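Local coordinates for protein probable sugar kinase (Clostridium perfringens, PDB 3KZH) that probably acts as a sugar kinase of the pfkB family, transferring a phosphate group to a carbohydrate substrate, at residues C45-E50 with A255-V260; A137-L142 with D182-K187; Y152-F157 with T161-D166; I219-I224 with Y265-K270. All blocks are in the same frame, centred on the assembly; numbering follows the deposited sequence.

In the fold
Following the chain from its N terminus, helix 44-54 supplies the first half of interaction 1, which closes only when helix 255-268 is reached. The loop between them encloses interaction 2, where 137-142 meets 182-187, and interaction 2 in turn encloses interaction 3, the short return from helix 147-157 to strand 162-166. Interaction 4 opens at 219-224, after interaction 2 has closed, and its partner 265-270 follows 255-260, so it crosses interaction 1. Interactions 2, 3 and 4 all reach the central sheet through strands 139-143, 162-166, 185-186 and 221-225. Helix 255-268 serves both interactions 1 and 4 and spans the distance between them.

Interaction 1: C45-E50 with A255-V260; sequences CRNIAE and AGDSFV
Ile48 packs against Asp257 and Val260 where two buried helices come together, with short-segment axes 8.1 Å apart at closest approach and inclined at 50°. The tight part lies round Ile48: the CA atoms of Ile48 and Asp257 are 5.1 Å apart, and Ile48 CG1 rests 3.5 Å from Asp257 O. One step further out the contact is apolar: Ile48 CD1 meets Val260 CG1 at 3.9 Å, and Ile48 CG2 reaches the same methyl, Val260 CG1, at 4.0 Å. The torsion chi1 -67° sets Ile48 CG1 anti to the carbonyl carbon, and both branches of Ile48 meet that methyl from one side. Gly254, Ala255, Gly256 and Asp257 spell the GAGD sequence of the pfkB family, placed at the start of helix 255-268 as in ribokinase-like enzymes, and Gly256 lines the glucose pocket. The polar flank is looser. It depends on one bond, from Asn47 ND2 to Asp257 OD2 at 3.1 Å, bent to 141° at the hydrogen, although Asn47 CB also lies 3.4 Å from Asp257 OD2. The donor stands above the carboxylate plane and the acceptor is tilted out of the amide plane, which argues against a precisely aligned pair. Beyond Asn47, facing away from helix 255-268, Arg46 NH2 forms a salt bridge with Glu50 OE1, and Glu50 OE2 is paired with Arg54. This side is likewise buried.

Interaction 2: A137-L142 with D182-K187; sequences AEYTVL and DFHTIK. With BGC (beta-D-glucopyranose), chain C.
Tyr139 turns an edge of its ring onto a face of the His184 imidazole, a T-shaped stack with planes at 81° and centroids 5.2 Å apart. The touching atom is Tyr139 CE1, which stands over the imidazole toward its rim, 3.6 Å from His184 CE1 and 3.7 Å from His184 NE2. Seen from the tyrosine, the histidine lies near the plane of the phenol ring. The imidazole is also held by the next residue in the chain: His184 ND1 and Thr185 OG1 are hydrogen-bonded at 2.8 Å, with either able to donate, which restricts rotation of the ring. A chi1 of 166°, which places His184 CG opposite the backbone N, carries the ring to where its face meets Tyr139 CE1.

The second pair is apolar and meets at about a right angle. Leu142 CD1 is 4.2 Å from both Phe183 CE1 and Phe183 CZ, approaching the ring obliquely, so the far ring atoms do the touching. Both pairs span strand 162-166, which lies between strands 139-143 and 185-186 in the sheet, and Asn162 and Phe163 are touched from both sides.

Just after strand 185-186, Lys187 NZ is covalently bonded to glucose C6 at 1.4 Å. Strands 139-143, 162-166 and 185-186 are thus parallel neighbours in the central sheet of a pfkB (ribokinase-like) kinase, with Lys187 in the glucose pocket.

Interaction 3: Y152-F157 with T161-D166; sequences YLLKNF and TNFILD. With BGC (beta-D-glucopyranose), chain C.
Phe163 presents one face of its ring to Leu154 and an edge to the end of the helix at Phe157. Leu154 CD2 sits 4.2 Å from the ring centroid and 22° off the normal, a CH-pi contact offset toward the rim of the ring, nearest Phe163 CD2. At the edge, Phe157 C lies near the ring plane, 3.7 Å from Phe163 CE2. Leu153 comes in obliquely, with its carbonyl atom O 3.5 Å from Phe163 CZ and its side-chain CB 4.0 Å from that same Phe163 CZ. With CG anti to the carbonyl carbon (chi1 -73°), the phenyl group is inserted against the last turn of the helix.

A second ring, that of Phe157, leads away from the strand and stacks on Phe134; Phe157 CB still meets Thr161 CG2 at 3.9 Å. The chain reversal is tied by the backbone bond from Thr161 N to Phe157 O, 2.9 Å long, running nearly along the C=O axis. Thr161 OG1 has its polar partners elsewhere, at Ala137 O and Thr140 OG1.

Further along, Asp166 OD1 is 2.9 Å from glucose O1, a probable hydrogen bond. The axes of the two short segments are 157° apart, nearly antiparallel. They form the second half of a beta-alpha-beta crossover: strand 139-143, helix 147-157, then strand 162-166 parallel to the first and beside it in the central sheet.

Interaction 4: I219-I224 with Y265-K270; sequences IKKVFI and YGYMNK
Lys221 and Phe223, alternate residues of strand 221-225, both meet the hydroxyl end of Tyr267 from helix 255-268, where a helix of the alpha/beta ribokinase-like fold packs on its central sheet. The aliphatic stem of Lys221 can be followed outward. Its CB is the first atom to touch, 3.5 Å from Tyr267 OH. CG of Lys221 stays alongside the oxygen, 3.8 Å from Tyr267 OH. The chain then bends at chi2 (-132°), which keeps Lys221 CD 3.7 Å from Tyr267 OH and 4.1 Å from Tyr267 CE1, approaching the ring obliquely. A second bend, at chi4 (67°), sets the direction of NZ. The two side chains run alongside each other, pointing opposite ways, and the closest contacts are made by CB, CG and CD.

Phe223 points against Tyr267. Its CE2 is 3.3 Å from Tyr267 OH, and the oxygen lies at the phenyl edge, near the plane of that ring; Ile273 and Val277 of helix 273-288 also touch Phe223. The polar need of the phenol oxygen is met elsewhere, by a hydrogen bond with Thr185 OG1 of strand 185-186.

Behind the tyrosine the helix ends in a Schellman motif: Met271 N bonds to Gly266 O, and Lys270, at positive phi (47°), has its N bonded to Tyr267 O at 3.2 Å. Tyr265 O accepts two donors from Asn269, the backbone N and the side-chain ND2; the latter, 2.8 Å from Tyr265 O, stands above the carbonyl plane, and Asn269 ND2 also lies over the centre of one face of the Tyr265 ring, 3.1 Å above it.

Interaction 1: C45-E50 with A255-V260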
# COMPACT_ATOMS: atom_id res chain seq x y z
N CYS A 45 12.67 3.55 14.29
CA CYS A 45 13.12 2.19 14.53
C CYS A 45 13.11 1.30 13.30
O CYS A 45 14.02 0.49 13.11
CB CYS A 45 12.32 1.59 15.67
SG CYS A 45 12.69 2.36 17.28
N ARG A 46 12.12 1.50 12.42
CA ARG A 46 12.04 0.73 11.17
C ARG A 46 13.12 1.15 10.19
O ARG A 46 13.62 0.32 9.44
CB ARG A 46 10.66 0.86 10.50
CG ARG A 46 10.35 -0.26 9.48
CD ARG A 46 9.78 0.25 8.17
NE ARG A 46 10.83 0.50 7.19
CZ ARG A 46 11.44 1.67 7.02
NH1 ARG A 46 11.08 2.70 7.76
NH2 ARG A 46 12.46 1.78 6.20
N ASN A 47 13.48 2.43 10.23
CA ASN A 47 14.53 3.00 9.39
C ASN A 47 15.88 2.48 9.89
O ASN A 47 16.72 2.11 9.08
CB ASN A 47 14.51 4.55 9.43
CG ASN A 47 13.17 5.16 9.01
OD1 ASN A 47 12.50 4.68 8.10
ND2 ASN A 47 12.78 6.24 9.68
N ILE A 48 16.06 2.42 11.21
CA ILE A 48 17.32 1.93 11.81
C ILE A 48 17.57 0.48 11.39
O ILE A 48 18.63 0.18 10.83
CB ILE A 48 17.33 2.06 13.39
CG1 ILE A 48 17.34 3.53 13.80
CG2 ILE A 48 18.57 1.38 13.98
CD1 ILE A 48 17.11 3.79 15.29
N ALA A 49 16.55 -0.36 11.58
CA ALA A 49 16.57 -1.78 11.22
C ALA A 49 16.87 -2.02 9.74
O ALA A 49 17.63 -2.93 9.41
CB ALA A 49 15.27 -2.43 11.60
N GLU A 50 16.32 -1.16 8.86
CA GLU A 50 16.56 -1.26 7.41
C GLU A 50 18.03 -0.96 7.10
O GLU A 50 18.69 -1.78 6.45
CB GLU A 50 15.64 -0.34 6.56
CG GLU A 50 15.66 -0.76 5.07
CD GLU A 50 14.99 0.19 4.08
OE1 GLU A 50 13.98 0.85 4.39
OE2 GLU A 50 15.46 0.23 2.92
N ALA A 255 18.91 10.77 8.90
CA ALA A 255 20.37 10.75 9.00
C ALA A 255 20.88 10.17 10.32
O ALA A 255 21.81 9.37 10.33
CB ALA A 255 20.94 12.15 8.79
N GLY A 256 20.23 10.57 11.42
CA GLY A 256 20.57 10.07 12.74
C GLY A 256 20.18 8.62 12.92
O GLY A 256 20.76 7.91 13.75
N ASP A 257 19.20 8.17 12.12
CA ASP A 257 18.71 6.79 12.13
C ASP A 257 19.82 5.88 11.59
O ASP A 257 20.09 4.82 12.13
CB ASP A 257 17.48 6.62 11.21
CG ASP A 257 16.29 7.48 11.62
OD1 ASP A 257 16.24 8.02 12.75
OD2 ASP A 257 15.37 7.60 10.78
N SER A 258 20.43 6.33 10.49
CA SER A 258 21.53 5.66 9.82
C SER A 258 22.77 5.64 10.69
O SER A 258 23.56 4.69 10.60
CB SER A 258 21.86 6.35 8.52
OG SER A 258 20.81 6.20 7.61
N PHE A 259 22.95 6.68 11.52
CA PHE A 259 24.10 6.75 12.44
C PHE A 259 23.98 5.68 13.50
O PHE A 259 24.98 5.04 13.81
CB PHE A 259 24.25 8.13 13.12
CG PHE A 259 25.54 8.29 13.90
CD1 PHE A 259 26.73 8.66 13.25
CD2 PHE A 259 25.60 7.97 15.27
CE1 PHE A 259 27.96 8.70 13.96
CE2 PHE A 259 26.82 8.01 15.99
CZ PHE A 259 28.01 8.37 15.33
N VAL A 260 22.77 5.49 14.04
CA VAL A 260 22.49 4.48 15.08
C VAL A 260 22.76 3.08 14.53
O VAL A 260 23.33 2.21 15.22
CB VAL A 260 21.02 4.58 15.64
CG1 VAL A 260 20.72 3.47 16.64
CG2 VAL A 260 20.82 5.92 16.34

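Interaction 2: A137-L142 with D182-K187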
# COMPACT_ATOMS: atom_id res chain seq x y z
N ALA A 137 19.90 -11.05 22.89
CA ALA A 137 20.29 -9.99 21.96
C ALA A 137 21.56 -9.35 22.48
O ALA A 137 21.65 -9.05 23.67
CB ALA A 137 19.18 -8.96 21.85
N GLU A 138 22.54 -9.16 21.60
CA GLU A 138 23.81 -8.54 22.02
C GLU A 138 23.57 -7.08 22.37
O GLU A 138 24.07 -6.59 23.39
CB GLU A 138 24.89 -8.66 20.95
CG GLU A 138 25.06 -10.03 20.30
CD GLU A 138 25.70 -11.06 21.22
OE1 GLU A 138 26.66 -10.72 21.94
OE2 GLU A 138 25.24 -12.23 21.20
N TYR A 139 22.84 -6.38 21.50
CA TYR A 139 22.48 -4.98 21.72
C TYR A 139 21.00 -4.83 21.38
O TYR A 139 20.44 -5.62 20.61
CB TYR A 139 23.36 -4.01 20.89
CG TYR A 139 24.83 -3.98 21.28
CD1 TYR A 139 25.32 -3.08 22.23
CD2 TYR A 139 25.72 -4.93 20.78
CE1 TYR A 139 26.69 -3.14 22.66
CE2 TYR A 139 27.05 -5.02 21.19
CZ TYR A 139 27.53 -4.12 22.13
OH TYR A 139 28.84 -4.23 22.53
N THR A 140 20.33 -3.89 22.05
CA THR A 140 18.91 -3.64 21.81
C THR A 140 18.63 -2.14 21.68
O THR A 140 18.84 -1.36 22.61
CB THR A 140 17.98 -4.34 22.87
OG1 THR A 140 18.17 -5.76 22.81
CG2 THR A 140 16.50 -4.06 22.59
N VAL A 141 18.15 -1.75 20.50
CA VAL A 141 17.85 -0.35 20.17
C VAL A 141 16.42 0.02 20.54
O VAL A 141 15.47 -0.72 20.28
CB VAL A 141 18.10 -0.05 18.65
CG1 VAL A 141 17.69 1.38 18.27
CG2 VAL A 141 19.57 -0.27 18.31
N LEU A 142 16.30 1.18 21.17
CA LEU A 142 15.03 1.73 21.59
C LEU A 142 15.06 3.21 21.30
O LEU A 142 16.13 3.81 21.20
CB LEU A 142 14.81 1.56 23.12
CG LEU A 142 14.66 0.22 23.85
CD1 LEU A 142 14.47 0.46 25.33
CD2 LEU A 142 13.51 -0.56 23.30
N ASP A 182 20.52 3.42 32.74
CA ASP A 182 20.52 1.99 32.45
C ASP A 182 20.94 1.59 31.04
O ASP A 182 21.09 0.41 30.73
CB ASP A 182 19.17 1.37 32.81
CG ASP A 182 18.90 1.39 34.31
OD1 ASP A 182 19.85 1.11 35.09
OD2 ASP A 182 17.74 1.69 34.69
N PHE A 183 21.15 2.60 30.20
CA PHE A 183 21.57 2.40 28.82
C PHE A 183 23.08 2.24 28.71
O PHE A 183 23.85 2.84 29.48
CB PHE A 183 21.13 3.57 27.94
CG PHE A 183 19.68 3.54 27.57
CD1 PHE A 183 19.24 2.81 26.46
CD2 PHE A 183 18.73 4.26 28.32
CE1 PHE A 183 17.87 2.77 26.09
CE2 PHE A 183 17.36 4.24 27.96
CZ PHE A 183 16.93 3.49 26.84
N HIS A 184 23.49 1.38 27.78
CA HIS A 184 24.90 1.11 27.48
C HIS A 184 25.40 2.22 26.55
O HIS A 184 26.56 2.62 26.59
CB HIS A 184 25.01 -0.28 26.82
CG HIS A 184 26.33 -0.57 26.17
ND1 HIS A 184 26.75 0.07 25.01
CD2 HIS A 184 27.30 -1.46 26.48
CE1 HIS A 184 27.92 -0.42 24.65
NE2 HIS A 184 28.27 -1.35 25.51
N THR A 185 24.51 2.71 25.69
CA THR A 185 24.86 3.75 24.73
C THR A 185 23.71 4.70 24.55
O THR A 185 22.55 4.29 24.52
CB THR A 185 25.23 3.13 23.33
OG1 THR A 185 26.43 2.37 23.45
CG2 THR A 185 25.43 4.20 22.24
N ILE A 186 24.04 5.99 24.55
CA ILE A 186 23.04 7.01 24.26
C ILE A 186 23.60 7.75 23.04
O ILE A 186 24.81 7.84 22.85
CB ILE A 186 22.73 7.97 25.47
CG1 ILE A 186 23.98 8.68 25.99
CG2 ILE A 186 22.00 7.20 26.58
CD1 ILE A 186 23.66 9.95 26.73
N LYS A 187 22.70 8.26 22.19
CA LYS A 187 23.10 8.96 20.99
C LYS A 187 22.26 10.28 20.80
O LYS A 187 21.34 10.34 19.94
CB LYS A 187 23.00 8.05 19.75
CG LYS A 187 24.03 8.42 18.63
CD LYS A 187 23.58 9.50 17.72
CE LYS A 187 22.27 9.20 17.02
NZ LYS A 187 21.38 10.31 17.00
C2 BGC C . 17.62 13.41 16.24
C3 BGC C . 18.46 13.65 14.95
C4 BGC C . 19.96 13.39 15.42
C5 BGC C . 20.16 11.93 16.02
C6 BGC C . 21.53 11.63 16.50
C1 BGC C . 17.84 11.97 16.70
O1 BGC C . 17.15 11.77 17.71
O2 BGC C . 16.40 13.57 15.96
O3 BGC C . 18.28 14.89 14.69
O4 BGC C . 20.75 13.59 14.39
O5 BGC C . 19.26 11.73 17.08

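Interaction 3: Y152-F157 with T161-D166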
# COMPACT_ATOMS: atom_id res chain seq x y z
N TYR A 152 10.10 -0.84 31.89
CA TYR A 152 9.86 -2.27 32.06
C TYR A 152 10.99 -3.06 31.40
O TYR A 152 11.51 -4.01 31.99
CB TYR A 152 8.50 -2.68 31.48
CG TYR A 152 8.12 -4.12 31.78
CD1 TYR A 152 7.59 -4.49 33.04
CD2 TYR A 152 8.32 -5.14 30.82
CE1 TYR A 152 7.27 -5.84 33.33
CE2 TYR A 152 8.01 -6.48 31.10
CZ TYR A 152 7.48 -6.83 32.35
OH TYR A 152 7.15 -8.13 32.60
N LEU A 153 11.41 -2.64 30.21
CA LEU A 153 12.49 -3.31 29.48
C LEU A 153 13.84 -3.17 30.16
O LEU A 153 14.58 -4.15 30.25
CB LEU A 153 12.57 -2.82 28.02
CG LEU A 153 11.39 -3.16 27.13
CD1 LEU A 153 11.52 -2.47 25.81
CD2 LEU A 153 11.25 -4.63 26.94
N LEU A 154 14.12 -1.97 30.69
CA LEU A 154 15.37 -1.68 31.39
C LEU A 154 15.47 -2.47 32.69
O LEU A 154 16.43 -3.20 32.90
CB LEU A 154 15.49 -0.17 31.67
CG LEU A 154 15.65 0.81 30.50
CD1 LEU A 154 15.61 2.21 31.03
CD2 LEU A 154 16.93 0.57 29.70
N LYS A 155 14.42 -2.39 33.51
CA LYS A 155 14.32 -3.09 34.81
C LYS A 155 14.51 -4.60 34.64
O LYS A 155 15.32 -5.22 35.35
CB LYS A 155 12.95 -2.78 35.43
CG LYS A 155 12.60 -3.42 36.77
CD LYS A 155 11.20 -2.96 37.17
CE LYS A 155 10.70 -3.60 38.46
NZ LYS A 155 9.29 -3.19 38.74
N ASN A 156 13.85 -5.16 33.63
CA ASN A 156 13.89 -6.58 33.33
C ASN A 156 15.06 -7.13 32.51
O ASN A 156 15.35 -8.32 32.61
CB ASN A 156 12.59 -7.02 32.67
CG ASN A 156 11.44 -7.13 33.64
OD1 ASN A 156 10.70 -6.17 33.87
ND2 ASN A 156 11.27 -8.32 34.21
N PHE A 157 15.69 -6.29 31.67
CA PHE A 157 16.77 -6.77 30.79
C PHE A 157 18.13 -6.05 30.72
O PHE A 157 18.99 -6.49 29.95
CB PHE A 157 16.25 -6.94 29.34
CG PHE A 157 14.95 -7.68 29.21
CD1 PHE A 157 14.91 -9.08 29.33
CD2 PHE A 157 13.76 -6.98 28.99
CE1 PHE A 157 13.67 -9.78 29.24
CE2 PHE A 157 12.52 -7.65 28.90
CZ PHE A 157 12.47 -9.06 29.02
N THR A 161 21.02 -7.70 28.19
CA THR A 161 21.28 -7.09 26.88
C THR A 161 21.74 -5.64 27.03
O THR A 161 21.41 -4.97 28.02
CB THR A 161 20.06 -7.18 25.91
OG1 THR A 161 20.40 -6.60 24.63
CG2 THR A 161 18.84 -6.48 26.48
N ASN A 162 22.48 -5.16 26.04
CA ASN A 162 23.01 -3.80 26.04
C ASN A 162 22.13 -2.82 25.24
O ASN A 162 22.15 -2.80 24.01
CB ASN A 162 24.43 -3.82 25.49
CG ASN A 162 25.43 -4.45 26.44
OD1 ASN A 162 26.39 -5.09 25.99
ND2 ASN A 162 25.28 -4.22 27.74
N PHE A 163 21.41 -1.98 25.96
CA PHE A 163 20.50 -1.01 25.36
C PHE A 163 21.10 0.23 24.70
O PHE A 163 22.06 0.81 25.21
CB PHE A 163 19.45 -0.60 26.39
CG PHE A 163 18.44 -1.65 26.68
CD1 PHE A 163 17.31 -1.79 25.86
CD2 PHE A 163 18.57 -2.48 27.81
CE1 PHE A 163 16.30 -2.74 26.16
CE2 PHE A 163 17.58 -3.43 28.12
CZ PHE A 163 16.44 -3.57 27.30
N ILE A 164 20.54 0.61 23.55
CA ILE A 164 20.99 1.78 22.78
C ILE A 164 19.82 2.78 22.61
O ILE A 164 18.77 2.43 22.08
CB ILE A 164 21.57 1.38 21.37
CG1 ILE A 164 22.68 0.32 21.50
CG2 ILE A 164 22.11 2.62 20.64
CD1 ILE A 164 23.19 -0.25 20.20
N LEU A 165 20.04 4.03 23.04
CA LEU A 165 19.03 5.08 22.93
C LEU A 165 19.19 6.10 21.80
O LEU A 165 20.25 6.69 21.63
CB LEU A 165 18.89 5.84 24.27
CG LEU A 165 17.88 7.00 24.44
CD1 LEU A 165 16.44 6.55 24.24
CD2 LEU A 165 18.05 7.67 25.80
N ASP A 166 18.08 6.32 21.08
CA ASP A 166 17.96 7.32 20.02
C ASP A 166 16.84 8.21 20.62
O ASP A 166 15.67 7.86 20.52
CB ASP A 166 17.51 6.67 18.70
CG ASP A 166 17.53 7.64 17.51
OD1 ASP A 166 17.33 8.85 17.70
OD2 ASP A 166 17.75 7.19 16.36
C2 BGC C . 17.62 13.41 16.24
C3 BGC C . 18.46 13.65 14.95
C4 BGC C . 19.96 13.39 15.42
C5 BGC C . 20.16 11.93 16.02
C6 BGC C . 21.53 11.63 16.50
C1 BGC C . 17.84 11.97 16.70
O1 BGC C . 17.15 11.77 17.71
O2 BGC C . 16.40 13.57 15.96
O3 BGC C . 18.28 14.89 14.69
O4 BGC C . 20.75 13.59 14.39
O5 BGC C . 19.26 11.73 17.08

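Interaction 4: I219-I224 with Y265-K270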
# COMPACT_ATOMS: atom_id res chain seq x y z
N ILE A 219 26.37 4.88 32.05
CA ILE A 219 26.37 4.74 30.60
C ILE A 219 27.79 4.38 30.15
O ILE A 219 28.77 4.92 30.66
CB ILE A 219 25.82 6.02 29.89
CG1 ILE A 219 24.40 6.32 30.40
CG2 ILE A 219 25.81 5.85 28.36
CD1 ILE A 219 23.87 7.71 30.08
N LYS A 220 27.89 3.41 29.24
CA LYS A 220 29.18 2.94 28.75
C LYS A 220 29.77 3.72 27.59
O LYS A 220 30.98 3.90 27.54
CB LYS A 220 29.11 1.46 28.38
CG LYS A 220 28.59 0.53 29.47
CD LYS A 220 29.52 0.42 30.67
CE LYS A 220 29.06 -0.66 31.64
NZ LYS A 220 27.71 -0.38 32.22
N LYS A 221 28.93 4.10 26.62
CA LYS A 221 29.40 4.81 25.43
C LYS A 221 28.52 6.01 25.06
O LYS A 221 27.30 5.87 24.94
CB LYS A 221 29.50 3.85 24.23
CG LYS A 221 30.33 2.59 24.45
CD LYS A 221 31.31 2.32 23.35
CE LYS A 221 32.25 1.18 23.73
NZ LYS A 221 31.56 -0.13 23.84
N VAL A 222 29.15 7.18 24.88
CA VAL A 222 28.43 8.42 24.53
C VAL A 222 28.79 8.97 23.15
O VAL A 222 29.95 9.12 22.82
CB VAL A 222 28.66 9.54 25.60
CG1 VAL A 222 27.86 10.82 25.25
CG2 VAL A 222 28.25 9.05 26.97
N PHE A 223 27.76 9.26 22.36
CA PHE A 223 27.92 9.84 21.02
C PHE A 223 27.00 11.06 20.92
O PHE A 223 25.78 10.94 21.06
CB PHE A 223 27.56 8.83 19.92
CG PHE A 223 28.43 7.61 19.89
CD1 PHE A 223 29.69 7.65 19.26
CD2 PHE A 223 28.03 6.44 20.56
CE1 PHE A 223 30.55 6.52 19.31
CE2 PHE A 223 28.88 5.31 20.61
CZ PHE A 223 30.15 5.36 19.98
N ILE A 224 27.58 12.25 20.75
CA ILE A 224 26.79 13.49 20.64
C ILE A 224 26.94 14.09 19.23
O ILE A 224 28.03 14.51 18.84
CB ILE A 224 27.16 14.55 21.76
CG1 ILE A 224 26.95 13.96 23.16
CG2 ILE A 224 26.24 15.78 21.68
CD1 ILE A 224 27.64 14.70 24.30
N TYR A 265 26.53 -1.75 13.55
CA TYR A 265 27.51 -2.46 12.73
C TYR A 265 28.87 -2.53 13.44
O TYR A 265 29.48 -3.61 13.51
CB TYR A 265 27.65 -1.76 11.36
CG TYR A 265 28.65 -2.39 10.41
CD1 TYR A 265 28.26 -3.40 9.51
CD2 TYR A 265 30.02 -2.02 10.44
CE1 TYR A 265 29.21 -4.05 8.67
CE2 TYR A 265 30.98 -2.65 9.61
CZ TYR A 265 30.57 -3.66 8.73
OH TYR A 265 31.51 -4.29 7.94
N GLY A 266 29.33 -1.38 13.94
CA GLY A 266 30.60 -1.26 14.63
C GLY A 266 30.77 -2.16 15.84
O GLY A 266 31.80 -2.80 16.01
N TYR A 267 29.71 -2.23 16.66
CA TYR A 267 29.66 -3.05 17.86
C TYR A 267 29.72 -4.55 17.54
O TYR A 267 30.47 -5.29 18.17
CB TYR A 267 28.36 -2.77 18.63
CG TYR A 267 28.27 -1.44 19.35
CD1 TYR A 267 29.40 -0.60 19.48
CD2 TYR A 267 27.06 -1.01 19.93
CE1 TYR A 267 29.34 0.62 20.16
CE2 TYR A 267 26.98 0.24 20.63
CZ TYR A 267 28.13 1.03 20.74
OH TYR A 267 28.11 2.24 21.40
N MSE A 268 28.96 -4.95 16.52
CA MSE A 268 28.87 -6.34 16.08
C MSE A 268 30.19 -6.86 15.48
O MSE A 268 30.55 -8.02 15.66
CB MSE A 268 27.68 -6.52 15.11
CG MSE A 268 26.30 -6.15 15.70
SE MSE A 268 25.79 -7.43 17.03
CE MSE A 268 24.72 -6.50 18.22
N ASN A 269 30.95 -5.95 14.88
CA ASN A 269 32.24 -6.28 14.27
C ASN A 269 33.45 -5.95 15.15
O ASN A 269 34.59 -6.03 14.70
CB ASN A 269 32.36 -5.64 12.88
CG ASN A 269 31.35 -6.19 11.90
OD1 ASN A 269 31.42 -7.36 11.51
ND2 ASN A 269 30.37 -5.38 11.54
N LYS A 270 33.18 -5.65 16.43
CA LYS A 270 34.18 -5.31 17.47
C LYS A 270 35.27 -4.29 17.07
O LYS A 270 36.42 -4.38 17.51
CB LYS A 270 34.85 -6.58 18.05
CG LYS A 270 33.94 -7.49 18.85
CD LYS A 270 33.47 -8.67 18.00
CE LYS A 270 32.57 -9.61 18.78
NZ LYS A 270 33.29 -10.30 19.89